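Predicted HD superfamily hydrolase (uncultured Thermotogales bacterium, PDB 2PQ7) binds two iron(III) ions within an all-helical HD domain and is probably a metal-dependent hydrolase. Local coordinates at residues Phe39-Asn44 with Lys126-Ala131; Arg70-Glu73 with Gly77-His80; Glu86-Leu91 with Lys107-His112; Val140-Val145 with Tyr203-Glu208. All coordinates share one frame; numbering follows the deposited sequence.

Contact 1 (Phe39-Asn44 with Lys126-Ala131)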
# COMPACT_ATOMS: atom_id res chain seq x y z
N PHE A 39 4.60 -18.75 -5.63
CA PHE A 39 3.18 -19.00 -5.71
C PHE A 39 2.46 -17.90 -6.48
O PHE A 39 1.58 -18.19 -7.27
CB PHE A 39 2.59 -19.14 -4.32
CG PHE A 39 3.14 -20.29 -3.54
CD1 PHE A 39 3.41 -21.50 -4.16
CD2 PHE A 39 3.38 -20.17 -2.19
CE1 PHE A 39 3.93 -22.56 -3.45
CE2 PHE A 39 3.87 -21.24 -1.46
CZ PHE A 39 4.14 -22.45 -2.10
N ARG A 40 2.87 -16.65 -6.31
CA ARG A 40 2.23 -15.56 -7.07
C ARG A 40 2.53 -15.69 -8.57
O ARG A 40 1.69 -15.40 -9.42
CB ARG A 40 2.66 -14.20 -6.52
CG ARG A 40 2.13 -13.98 -5.09
CD ARG A 40 2.29 -12.58 -4.65
NE ARG A 40 3.67 -12.12 -4.71
CZ ARG A 40 4.59 -12.25 -3.74
NH1 ARG A 40 4.32 -12.77 -2.57
NH2 ARG A 40 5.80 -11.85 -3.97
N VAL A 41 3.76 -16.10 -8.90
CA VAL A 41 4.14 -16.32 -10.32
C VAL A 41 3.30 -17.45 -10.91
O VAL A 41 2.81 -17.38 -12.04
CB VAL A 41 5.66 -16.55 -10.46
CG1 VAL A 41 6.02 -16.91 -11.95
CG2 VAL A 41 6.39 -15.30 -10.07
N MSE A 42 3.10 -18.53 -10.16
CA MSE A 42 2.28 -19.57 -10.68
C MSE A 42 0.82 -19.10 -10.88
O MSE A 42 0.20 -19.47 -11.87
CB MSE A 42 2.42 -20.81 -9.85
CG MSE A 42 1.60 -21.91 -10.44
SE MSE A 42 -0.09 -21.92 -9.56
CE MSE A 42 0.55 -22.68 -8.27
N GLU A 43 0.31 -18.27 -9.98
CA GLU A 43 -1.05 -17.72 -10.16
C GLU A 43 -1.10 -16.89 -11.44
O GLU A 43 -2.05 -17.03 -12.23
CB GLU A 43 -1.48 -16.87 -8.96
CG GLU A 43 -1.66 -17.69 -7.70
CD GLU A 43 -2.79 -18.71 -7.80
OE1 GLU A 43 -3.70 -18.51 -8.63
OE2 GLU A 43 -2.76 -19.71 -7.03
N ASN A 44 -0.10 -16.05 -11.68
CA ASN A 44 -0.03 -15.25 -12.90
C ASN A 44 0.07 -16.14 -14.13
O ASN A 44 -0.60 -15.91 -15.14
CB ASN A 44 1.18 -14.35 -12.87
CG ASN A 44 1.16 -13.33 -11.77
OD1 ASN A 44 0.11 -13.01 -11.21
ND2 ASN A 44 2.32 -12.79 -11.48
N LYS A 126 8.00 -17.58 -22.63
CA LYS A 126 7.44 -16.26 -22.72
C LYS A 126 6.41 -16.03 -21.62
O LYS A 126 6.41 -15.00 -20.95
CB LYS A 126 6.88 -16.04 -24.12
CG LYS A 126 8.04 -15.87 -25.14
CD LYS A 126 7.51 -15.70 -26.57
CE LYS A 126 8.63 -15.82 -27.62
NZ LYS A 126 8.08 -16.06 -29.01
N ILE A 127 5.52 -16.99 -21.42
CA ILE A 127 4.52 -16.92 -20.36
C ILE A 127 5.20 -16.86 -19.01
O ILE A 127 4.83 -16.03 -18.16
CB ILE A 127 3.56 -18.11 -20.42
CG1 ILE A 127 2.70 -17.98 -21.69
CG2 ILE A 127 2.71 -18.21 -19.16
CD1 ILE A 127 1.85 -19.16 -21.97
N LEU A 128 6.23 -17.66 -18.81
CA LEU A 128 6.94 -17.70 -17.53
C LEU A 128 7.56 -16.37 -17.23
O LEU A 128 7.44 -15.85 -16.13
CB LEU A 128 8.03 -18.79 -17.52
CG LEU A 128 8.90 -18.80 -16.26
CD1 LEU A 128 8.06 -19.01 -14.98
CD2 LEU A 128 9.97 -19.85 -16.38
N GLN A 129 8.28 -15.81 -18.22
CA GLN A 129 8.90 -14.52 -18.03
C GLN A 129 7.87 -13.44 -17.74
O GLN A 129 8.07 -12.66 -16.80
CB GLN A 129 9.78 -14.17 -19.20
CG GLN A 129 10.60 -12.98 -18.90
CD GLN A 129 11.75 -12.82 -19.91
OE1 GLN A 129 11.54 -12.47 -21.06
NE2 GLN A 129 12.96 -13.08 -19.46
N ASP A 130 6.74 -13.43 -18.44
CA ASP A 130 5.72 -12.48 -18.15
C ASP A 130 5.20 -12.64 -16.72
O ASP A 130 5.00 -11.65 -16.01
CB ASP A 130 4.52 -12.64 -19.09
CG ASP A 130 4.75 -12.10 -20.48
OD1 ASP A 130 5.82 -11.45 -20.76
OD2 ASP A 130 3.81 -12.28 -21.31
N ALA A 131 4.89 -13.86 -16.34
CA ALA A 131 4.34 -14.19 -15.03
C ALA A 131 5.28 -13.75 -13.89
O ALA A 131 4.84 -13.25 -12.83
CB ALA A 131 4.08 -15.67 -14.96
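A chi1 of -64° sets CG of Asn44 anti to its carbonyl carbon and brings the carboxamide up to Ala131, while in Val41 the trans chi1 turns CG1 to the methyl of the same alanine. The two helices, 35-52 and 123-133, belong to the HD-domain fold, and their axes come within 8.8 Å over these turns, with N-to-C directions 126° apart. The small alanine is consistent with that closeness: the CA atoms of Asn44 and Ala131 are 5.0 Å apart. Asn44 ND2 donates to Ala131 O at 2.9 Å and 168°, a nearly straight bond that lies on a lone pair in the carbonyl plane, with the oxygen also in the amide plane of Asn44. OD1 of the same amide takes a weak bond from Arg202. A leucine in place of Asn44 would probably leave the buried Ala131 carbonyl without this donor and would remove the weak acceptor for Arg202. Val41 also touches Ala63 of helix 56-65, and its side chain lies about 3 Å from that of the iron ligand His37, so this packing adjoins the metal site. Val41 CG1 touches both Ala131 CB, at 3.8 Å, and Leu128 CD1, at 4.2 Å.

Contact 2 (Arg70-Glu73 with Gly77-His80). With FE (Fe (III) ion), chain B; PO4 (phosphate ion), chain E; PO4 (phosphate ion), chain F.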
# COMPACT_ATOMS: atom_id res chain seq x y z
N ARG A 70 16.91 -20.83 -6.28
CA ARG A 70 17.26 -19.52 -5.72
C ARG A 70 17.98 -19.65 -4.37
O ARG A 70 18.98 -18.99 -4.13
CB ARG A 70 16.06 -18.58 -5.57
CG ARG A 70 15.90 -17.60 -6.65
CD ARG A 70 16.88 -16.48 -6.47
NE ARG A 70 16.71 -15.46 -7.48
CZ ARG A 70 17.52 -14.41 -7.63
NH1 ARG A 70 18.56 -14.26 -6.83
NH2 ARG A 70 17.28 -13.53 -8.60
N PRO A 71 17.43 -20.46 -3.48
CA PRO A 71 18.15 -20.63 -2.22
C PRO A 71 19.57 -21.17 -2.44
O PRO A 71 20.52 -20.69 -1.82
CB PRO A 71 17.27 -21.65 -1.47
CG PRO A 71 15.90 -21.39 -2.00
CD PRO A 71 16.11 -21.12 -3.46
N HIS A 72 19.73 -22.10 -3.40
CA HIS A 72 21.02 -22.64 -3.70
C HIS A 72 21.96 -21.56 -4.25
O HIS A 72 23.14 -21.56 -3.88
CB HIS A 72 20.86 -23.82 -4.64
CG HIS A 72 22.16 -24.40 -5.10
ND1 HIS A 72 22.87 -25.31 -4.34
CD2 HIS A 72 22.87 -24.21 -6.23
CE1 HIS A 72 23.97 -25.65 -4.99
NE2 HIS A 72 23.99 -25.00 -6.14
N GLU A 73 21.43 -20.63 -5.05
CA GLU A 73 22.25 -19.52 -5.58
C GLU A 73 22.72 -18.61 -4.42
O GLU A 73 23.85 -18.16 -4.43
CB GLU A 73 21.47 -18.68 -6.59
CG GLU A 73 22.30 -17.53 -7.14
CD GLU A 73 21.64 -16.75 -8.24
OE1 GLU A 73 20.87 -17.29 -9.01
OE2 GLU A 73 21.95 -15.55 -8.36
N GLY A 77 26.41 -18.98 -5.30
CA GLY A 77 26.66 -18.10 -6.41
C GLY A 77 26.38 -18.75 -7.75
O GLY A 77 26.60 -18.11 -8.76
N VAL A 78 25.90 -19.99 -7.76
CA VAL A 78 25.60 -20.72 -9.01
C VAL A 78 24.29 -20.17 -9.53
O VAL A 78 23.29 -20.09 -8.80
CB VAL A 78 25.51 -22.23 -8.77
CG1 VAL A 78 25.08 -22.92 -10.04
CG2 VAL A 78 26.87 -22.77 -8.30
N ASP A 79 24.26 -19.79 -10.82
CA ASP A 79 23.08 -19.19 -11.42
C ASP A 79 21.82 -20.10 -11.29
O ASP A 79 21.83 -21.22 -11.79
CB ASP A 79 23.32 -18.92 -12.89
CG ASP A 79 22.04 -18.55 -13.66
OD1 ASP A 79 21.19 -17.77 -13.22
OD2 ASP A 79 21.89 -19.06 -14.77
N HIS A 80 20.79 -19.57 -10.67
CA HIS A 80 19.58 -20.34 -10.39
C HIS A 80 18.80 -20.75 -11.66
O HIS A 80 18.09 -21.79 -11.67
CB HIS A 80 18.67 -19.66 -9.40
CG HIS A 80 17.88 -18.50 -9.93
ND1 HIS A 80 18.42 -17.24 -10.11
CD2 HIS A 80 16.58 -18.40 -10.30
CE1 HIS A 80 17.49 -16.42 -10.58
NE2 HIS A 80 16.35 -17.10 -10.68
FE FE B . 14.38 -16.15 -11.04
P PO4 E . 13.65 -13.93 -8.68
O1 PO4 E . 14.35 -12.60 -8.76
O2 PO4 E . 13.54 -14.29 -7.19
O3 PO4 E . 14.55 -14.96 -9.38
O4 PO4 E . 12.22 -13.77 -9.18
P PO4 F . 15.36 -13.13 -12.00
O1 PO4 F . 16.43 -12.58 -11.07
O2 PO4 F . 13.98 -12.64 -11.58
O3 PO4 F . 15.39 -14.65 -12.04
O4 PO4 F . 15.67 -12.60 -13.37
O HOH W 1 12.59 -15.36 -11.43
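Glu73 OE1 and His80 carry the polar part of the contact. The carboxylate oxygen accepts from His80 ND1 at 2.7 Å on its syn side and from His80 N at 2.8 Å on its anti side, the two donors arriving from opposite faces of the carboxylate plane. Arg113 adds a salt bridge to the same oxygen and another to Asp79. The ND1 bond runs within the ring plane of His80 and, with the iron bond, holds the ring's rotation and keeps NE2 directed at the metal, 2.2 Å away. An alanine in place of Glu73 would probably leave His80 N and ND1 without their acceptor and the imidazole freer to turn about its iron bond.

This is the second iron site of the HD domain: Asp67, His112, a water and two oxygens of phosphates probably from the crystallisation liquor complete the six-coordinate metal. The Arg70 chain, bent at chi2 (-77°), lays CG over a face of the His80 ring as a CH-pi contact, 3.9 Å from the centroid, and the guanidinium meets the phosphates at its edge, NE donating to O3 of one phosphate (chain E) at 2.9 Å.

Among backbone bonds, Gly77 N, at a positive phi of 83°, reaches Glu73 O at 2.8 Å where helix 70-76 ends. As a side-chain cap on helix 80-91, Asp79 OD2 accepts from Glu82 N.

Contact 3 (Glu86-Leu91 with Lys107-His112). With FE (Fe (III) ion), chain B.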
# COMPACT_ATOMS: atom_id res chain seq x y z
N GLU A 86 18.51 -27.54 -15.04
CA GLU A 86 19.10 -28.87 -14.90
C GLU A 86 18.27 -29.74 -13.91
O GLU A 86 18.04 -30.91 -14.14
CB GLU A 86 20.56 -28.71 -14.43
CG GLU A 86 21.27 -30.03 -14.14
CD GLU A 86 22.70 -29.85 -13.63
OE1 GLU A 86 23.46 -29.05 -14.23
OE2 GLU A 86 23.07 -30.59 -12.68
N TYR A 87 17.84 -29.10 -12.85
CA TYR A 87 17.03 -29.79 -11.84
C TYR A 87 15.73 -30.26 -12.48
O TYR A 87 15.32 -31.43 -12.29
CB TYR A 87 16.74 -28.89 -10.64
CG TYR A 87 15.89 -29.60 -9.63
CD1 TYR A 87 16.43 -30.55 -8.82
CD2 TYR A 87 14.54 -29.32 -9.51
CE1 TYR A 87 15.64 -31.26 -7.91
CE2 TYR A 87 13.72 -30.05 -8.63
CZ TYR A 87 14.28 -30.98 -7.84
OH TYR A 87 13.45 -31.68 -6.96
N ALA A 88 15.03 -29.41 -13.20
CA ALA A 88 13.78 -29.82 -13.86
C ALA A 88 13.99 -30.97 -14.82
O ALA A 88 13.19 -31.88 -14.92
CB ALA A 88 13.17 -28.63 -14.55
N SER A 89 15.09 -30.96 -15.54
CA SER A 89 15.42 -32.07 -16.46
C SER A 89 15.67 -33.40 -15.78
O SER A 89 15.59 -34.45 -16.40
CB SER A 89 16.65 -31.73 -17.30
OG SER A 89 16.36 -30.67 -18.15
N GLY A 90 16.09 -33.35 -14.53
CA GLY A 90 16.26 -34.56 -13.77
C GLY A 90 14.99 -35.03 -13.09
O GLY A 90 14.66 -36.18 -13.12
N LEU A 91 14.26 -34.09 -12.51
CA LEU A 91 13.06 -34.43 -11.72
C LEU A 91 11.90 -34.89 -12.60
O LEU A 91 11.29 -35.92 -12.34
CB LEU A 91 12.58 -33.21 -10.93
CG LEU A 91 11.21 -33.37 -10.24
CD1 LEU A 91 11.40 -34.34 -9.08
CD2 LEU A 91 10.71 -32.06 -9.74
N LYS A 107 13.95 -25.44 -20.72
CA LYS A 107 14.45 -24.32 -21.51
C LYS A 107 13.77 -23.07 -20.99
O LYS A 107 14.39 -21.98 -20.91
CB LYS A 107 14.11 -24.53 -22.98
CG LYS A 107 14.68 -23.42 -23.89
CD LYS A 107 14.38 -23.69 -25.43
N ALA A 108 12.49 -23.13 -20.64
CA ALA A 108 11.81 -21.95 -20.13
C ALA A 108 12.47 -21.45 -18.87
O ALA A 108 12.65 -20.25 -18.66
CB ALA A 108 10.33 -22.26 -19.88
N ILE A 109 12.82 -22.35 -17.98
CA ILE A 109 13.45 -21.95 -16.74
C ILE A 109 14.83 -21.39 -17.03
O ILE A 109 15.28 -20.40 -16.46
CB ILE A 109 13.55 -23.15 -15.78
CG1 ILE A 109 12.12 -23.59 -15.37
CG2 ILE A 109 14.45 -22.84 -14.54
CD1 ILE A 109 12.07 -24.93 -14.62
N ARG A 110 15.52 -22.05 -17.94
CA ARG A 110 16.87 -21.63 -18.28
C ARG A 110 16.92 -20.22 -18.81
O ARG A 110 17.91 -19.49 -18.58
CB ARG A 110 17.46 -22.58 -19.31
CG ARG A 110 18.93 -22.35 -19.63
CD ARG A 110 19.40 -23.36 -20.64
NE ARG A 110 19.29 -24.72 -20.12
CZ ARG A 110 20.25 -25.41 -19.51
NH1 ARG A 110 21.47 -24.89 -19.32
NH2 ARG A 110 19.97 -26.65 -19.08
N SER A 111 15.87 -19.81 -19.51
CA SER A 111 15.79 -18.50 -20.17
C SER A 111 15.14 -17.38 -19.38
O SER A 111 15.10 -16.23 -19.84
CB SER A 111 14.99 -18.64 -21.48
OG SER A 111 15.49 -19.68 -22.28
N HIS A 112 14.60 -17.67 -18.20
CA HIS A 112 13.75 -16.71 -17.52
C HIS A 112 14.31 -15.38 -17.01
O HIS A 112 13.53 -14.46 -16.84
CB HIS A 112 12.90 -17.39 -16.42
CG HIS A 112 13.55 -17.47 -15.07
ND1 HIS A 112 14.30 -18.54 -14.65
CD2 HIS A 112 13.50 -16.61 -14.02
CE1 HIS A 112 14.71 -18.33 -13.41
NE2 HIS A 112 14.24 -17.16 -13.00
FE FE B . 14.38 -16.15 -11.04
O HOH W 1 12.59 -15.36 -11.43
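Ala88 CB and Ile109 CD1, 3.9 Å apart, form the only side-chain pair within 4.5 Å between these two helical segments, which is remarkably little for a contact whose second segment ends in an iron ligand. The sparse geometry agrees with the buried surface, 92 Å² summed over both sides, and with the absence of any hydrogen bond between the segments. The CA atoms of Ala88 and Ile109 are still 8.4 Å apart; with chi1 at -65° and chi2 near trans, CG1 and CD1 run out along an extended branch that covers a little under half of this, and the methyl-methyl distance and the alanine CB make up the rest. At the more exposed end, Arg110 NH2 comes obliquely to 4.4 Å from Glu86 N, while the Glu86 carboxylate remains too distant for a salt bridge.

The precise bonding lies within 107-112. His112 ND1 donates to Ile109 O at 2.8 Å and 159°, on a lone pair in the carbonyl plane and within the ring plane. This bond holds the imidazole's rotation, with chi1 at 88° putting CG between the backbone N and the carbonyl carbon, and leaves NE2 to bind the iron at 2.2 Å. Ile109 thus serves twice, its side chain packing on helix 80-91 and its carbonyl, in the second shell, positioning the first-shell ligand His112.

Around this pair, Tyr87 and Leu91 pack on Ile20 of helix 14-25, the His112 ring meets His66 edge-to-face, and on helix 123-133 His112 touches Leu128 and Asp132 while Gln129 NE2 donates to His112 O.

Contact 4 (Val140-Val145 with Tyr203-Glu208)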
# COMPACT_ATOMS: atom_id res chain seq x y z
N VAL A 140 0.45 -6.17 -3.93
CA VAL A 140 1.40 -6.88 -3.08
C VAL A 140 2.77 -6.25 -3.17
O VAL A 140 3.45 -6.09 -2.15
CB VAL A 140 1.45 -8.41 -3.38
CG1 VAL A 140 2.50 -9.09 -2.53
CG2 VAL A 140 0.09 -9.06 -3.13
N ALA A 141 3.18 -5.86 -4.38
CA ALA A 141 4.45 -5.15 -4.57
C ALA A 141 4.51 -3.83 -3.74
O ALA A 141 5.52 -3.54 -3.13
CB ALA A 141 4.68 -4.87 -6.05
N ILE A 142 3.43 -3.07 -3.77
CA ILE A 142 3.32 -1.85 -2.96
C ILE A 142 3.49 -2.21 -1.48
O ILE A 142 4.25 -1.56 -0.77
CB ILE A 142 1.98 -1.12 -3.17
CG1 ILE A 142 1.89 -0.51 -4.57
CG2 ILE A 142 1.78 -0.03 -2.11
CD1 ILE A 142 0.45 -0.17 -5.00
N ALA A 143 2.75 -3.20 -1.00
CA ALA A 143 2.87 -3.61 0.38
C ALA A 143 4.33 -4.00 0.70
O ALA A 143 4.83 -3.65 1.79
CB ALA A 143 1.92 -4.73 0.70
N ARG A 144 5.02 -4.69 -0.22
CA ARG A 144 6.40 -5.09 0.06
C ARG A 144 7.31 -3.92 0.22
O ARG A 144 8.21 -3.95 1.05
CB ARG A 144 7.01 -5.96 -1.07
CG ARG A 144 6.83 -7.43 -0.90
CD ARG A 144 7.91 -8.20 -1.76
NE ARG A 144 7.91 -7.76 -3.16
CZ ARG A 144 6.95 -8.07 -4.02
NH1 ARG A 144 5.90 -8.79 -3.63
NH2 ARG A 144 7.02 -7.62 -5.28
N VAL A 145 7.12 -2.90 -0.60
CA VAL A 145 7.98 -1.73 -0.51
C VAL A 145 7.87 -1.13 0.89
O VAL A 145 8.88 -0.84 1.52
CB VAL A 145 7.64 -0.67 -1.57
CG1 VAL A 145 8.38 0.64 -1.29
CG2 VAL A 145 7.98 -1.19 -2.96
N TYR A 203 -0.19 -1.43 -13.20
CA TYR A 203 0.57 -0.20 -13.28
C TYR A 203 -0.34 1.02 -13.02
O TYR A 203 0.04 1.96 -12.31
CB TYR A 203 1.24 -0.11 -14.65
CG TYR A 203 2.19 1.04 -14.80
CD1 TYR A 203 1.74 2.28 -15.24
CD2 TYR A 203 3.53 0.90 -14.49
CE1 TYR A 203 2.61 3.35 -15.37
CE2 TYR A 203 4.41 1.96 -14.62
CZ TYR A 203 3.94 3.18 -15.06
OH TYR A 203 4.82 4.24 -15.19
N SER A 204 -1.53 1.02 -13.61
CA SER A 204 -2.48 2.11 -13.39
C SER A 204 -2.96 2.16 -11.93
O SER A 204 -3.33 3.24 -11.43
CB SER A 204 -3.65 2.02 -14.35
OG SER A 204 -3.20 2.16 -15.68
N PHE A 205 -3.00 1.01 -11.26
CA PHE A 205 -3.33 0.97 -9.84
C PHE A 205 -2.17 1.55 -9.03
O PHE A 205 -2.40 2.35 -8.09
CB PHE A 205 -3.68 -0.46 -9.36
CG PHE A 205 -4.07 -0.51 -7.91
CD1 PHE A 205 -5.28 -0.01 -7.53
CD2 PHE A 205 -3.18 -0.93 -6.95
CE1 PHE A 205 -5.66 -0.00 -6.20
CE2 PHE A 205 -3.57 -0.93 -5.58
CZ PHE A 205 -4.79 -0.44 -5.24
N VAL A 206 -0.95 1.19 -9.38
CA VAL A 206 0.23 1.72 -8.71
C VAL A 206 0.31 3.24 -8.86
O VAL A 206 0.59 3.94 -7.88
CB VAL A 206 1.53 1.03 -9.18
CG1 VAL A 206 2.76 1.70 -8.56
CG2 VAL A 206 1.49 -0.46 -8.83
N VAL A 207 0.03 3.75 -10.05
CA VAL A 207 0.05 5.19 -10.30
C VAL A 207 -0.98 5.89 -9.43
O VAL A 207 -0.66 6.88 -8.76
CB VAL A 207 -0.14 5.53 -11.80
CG1 VAL A 207 -0.39 7.01 -12.00
CG2 VAL A 207 1.08 5.05 -12.60
N GLU A 208 -2.20 5.37 -9.42
CA GLU A 208 -3.24 5.92 -8.56
C GLU A 208 -2.82 5.91 -7.08
O GLU A 208 -3.07 6.88 -6.35
CB GLU A 208 -4.55 5.17 -8.70
CG GLU A 208 -5.68 5.78 -7.84
CD GLU A 208 -7.02 5.14 -8.06
OE1 GLU A 208 -7.16 4.37 -9.04
OE2 GLU A 208 -7.93 5.37 -7.26
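Ile142 and Val206 mark the nearest approach of the two helical backbones, their CA atoms 7.4 Å apart. Ile142 is the side chain that reaches across. Its chi1 of -69° sets CG1 anti to the carbonyl carbon, and with chi2 at 161° the branch extends toward helix 193-217, so that CD1 makes the closest contacts. This methyl lies 4.0 Å from Val206 CG2 and 4.1 Å from Phe205 CE2, so one methyl touches two consecutive residues of the partner helix. The isoleucine and valine run past one another in opposite senses, whereas the isoleucine and phenylalanine cross at about a right angle, and the methyl reaches the ring obliquely near CD2 and CE2. Phe205 has CG anti to its backbone N, which brings the ring closer to Ile142 than the direction of its CB would suggest.

The interaction is purely apolar. Of the 110 Å² buried over both sides, Ile142 gives 62 Å², nearly all of what its own helix contributes, against 28 Å² from Val206 and 17 Å² from Phe205. The contact lies away from the iron sites and is plain helix packing.

Its surroundings are helical and intersubunit. Helix 139-147 follows helix 123-133 and meets the long C-terminal helix 193-217 here. The Phe205 ring also meets Phe205 of the second subunit, with planes about 15° apart, and Val140 N bonds to Glu216 of that subunit while Ala143 packs on its Phe146, so the contact sits at the dimer interface.

From the N terminus, contact 1 opens on helix 35-52 and closes on helix 123-133, 82 residues on from Asn44. Within that loop fall contacts 2 and 3, in turn: contact 2 closes a tight turn between helices 70-76 and 80-91, and contact 3 joins helix 80-91 to helix 99-111. These two meet at the second iron, which Asp67 also binds, where His80 NE2 and His112 NE2 are 3.1 Å apart, and contact 3 adjoins contact 1 through Gln129 and Leu128. Contact 4 follows in series, tying helix 139-147 to helix 193-217, its centre about 31 Å from that of contact 3. No loops cross, and contacts 1 and 4 both touch the second subunit.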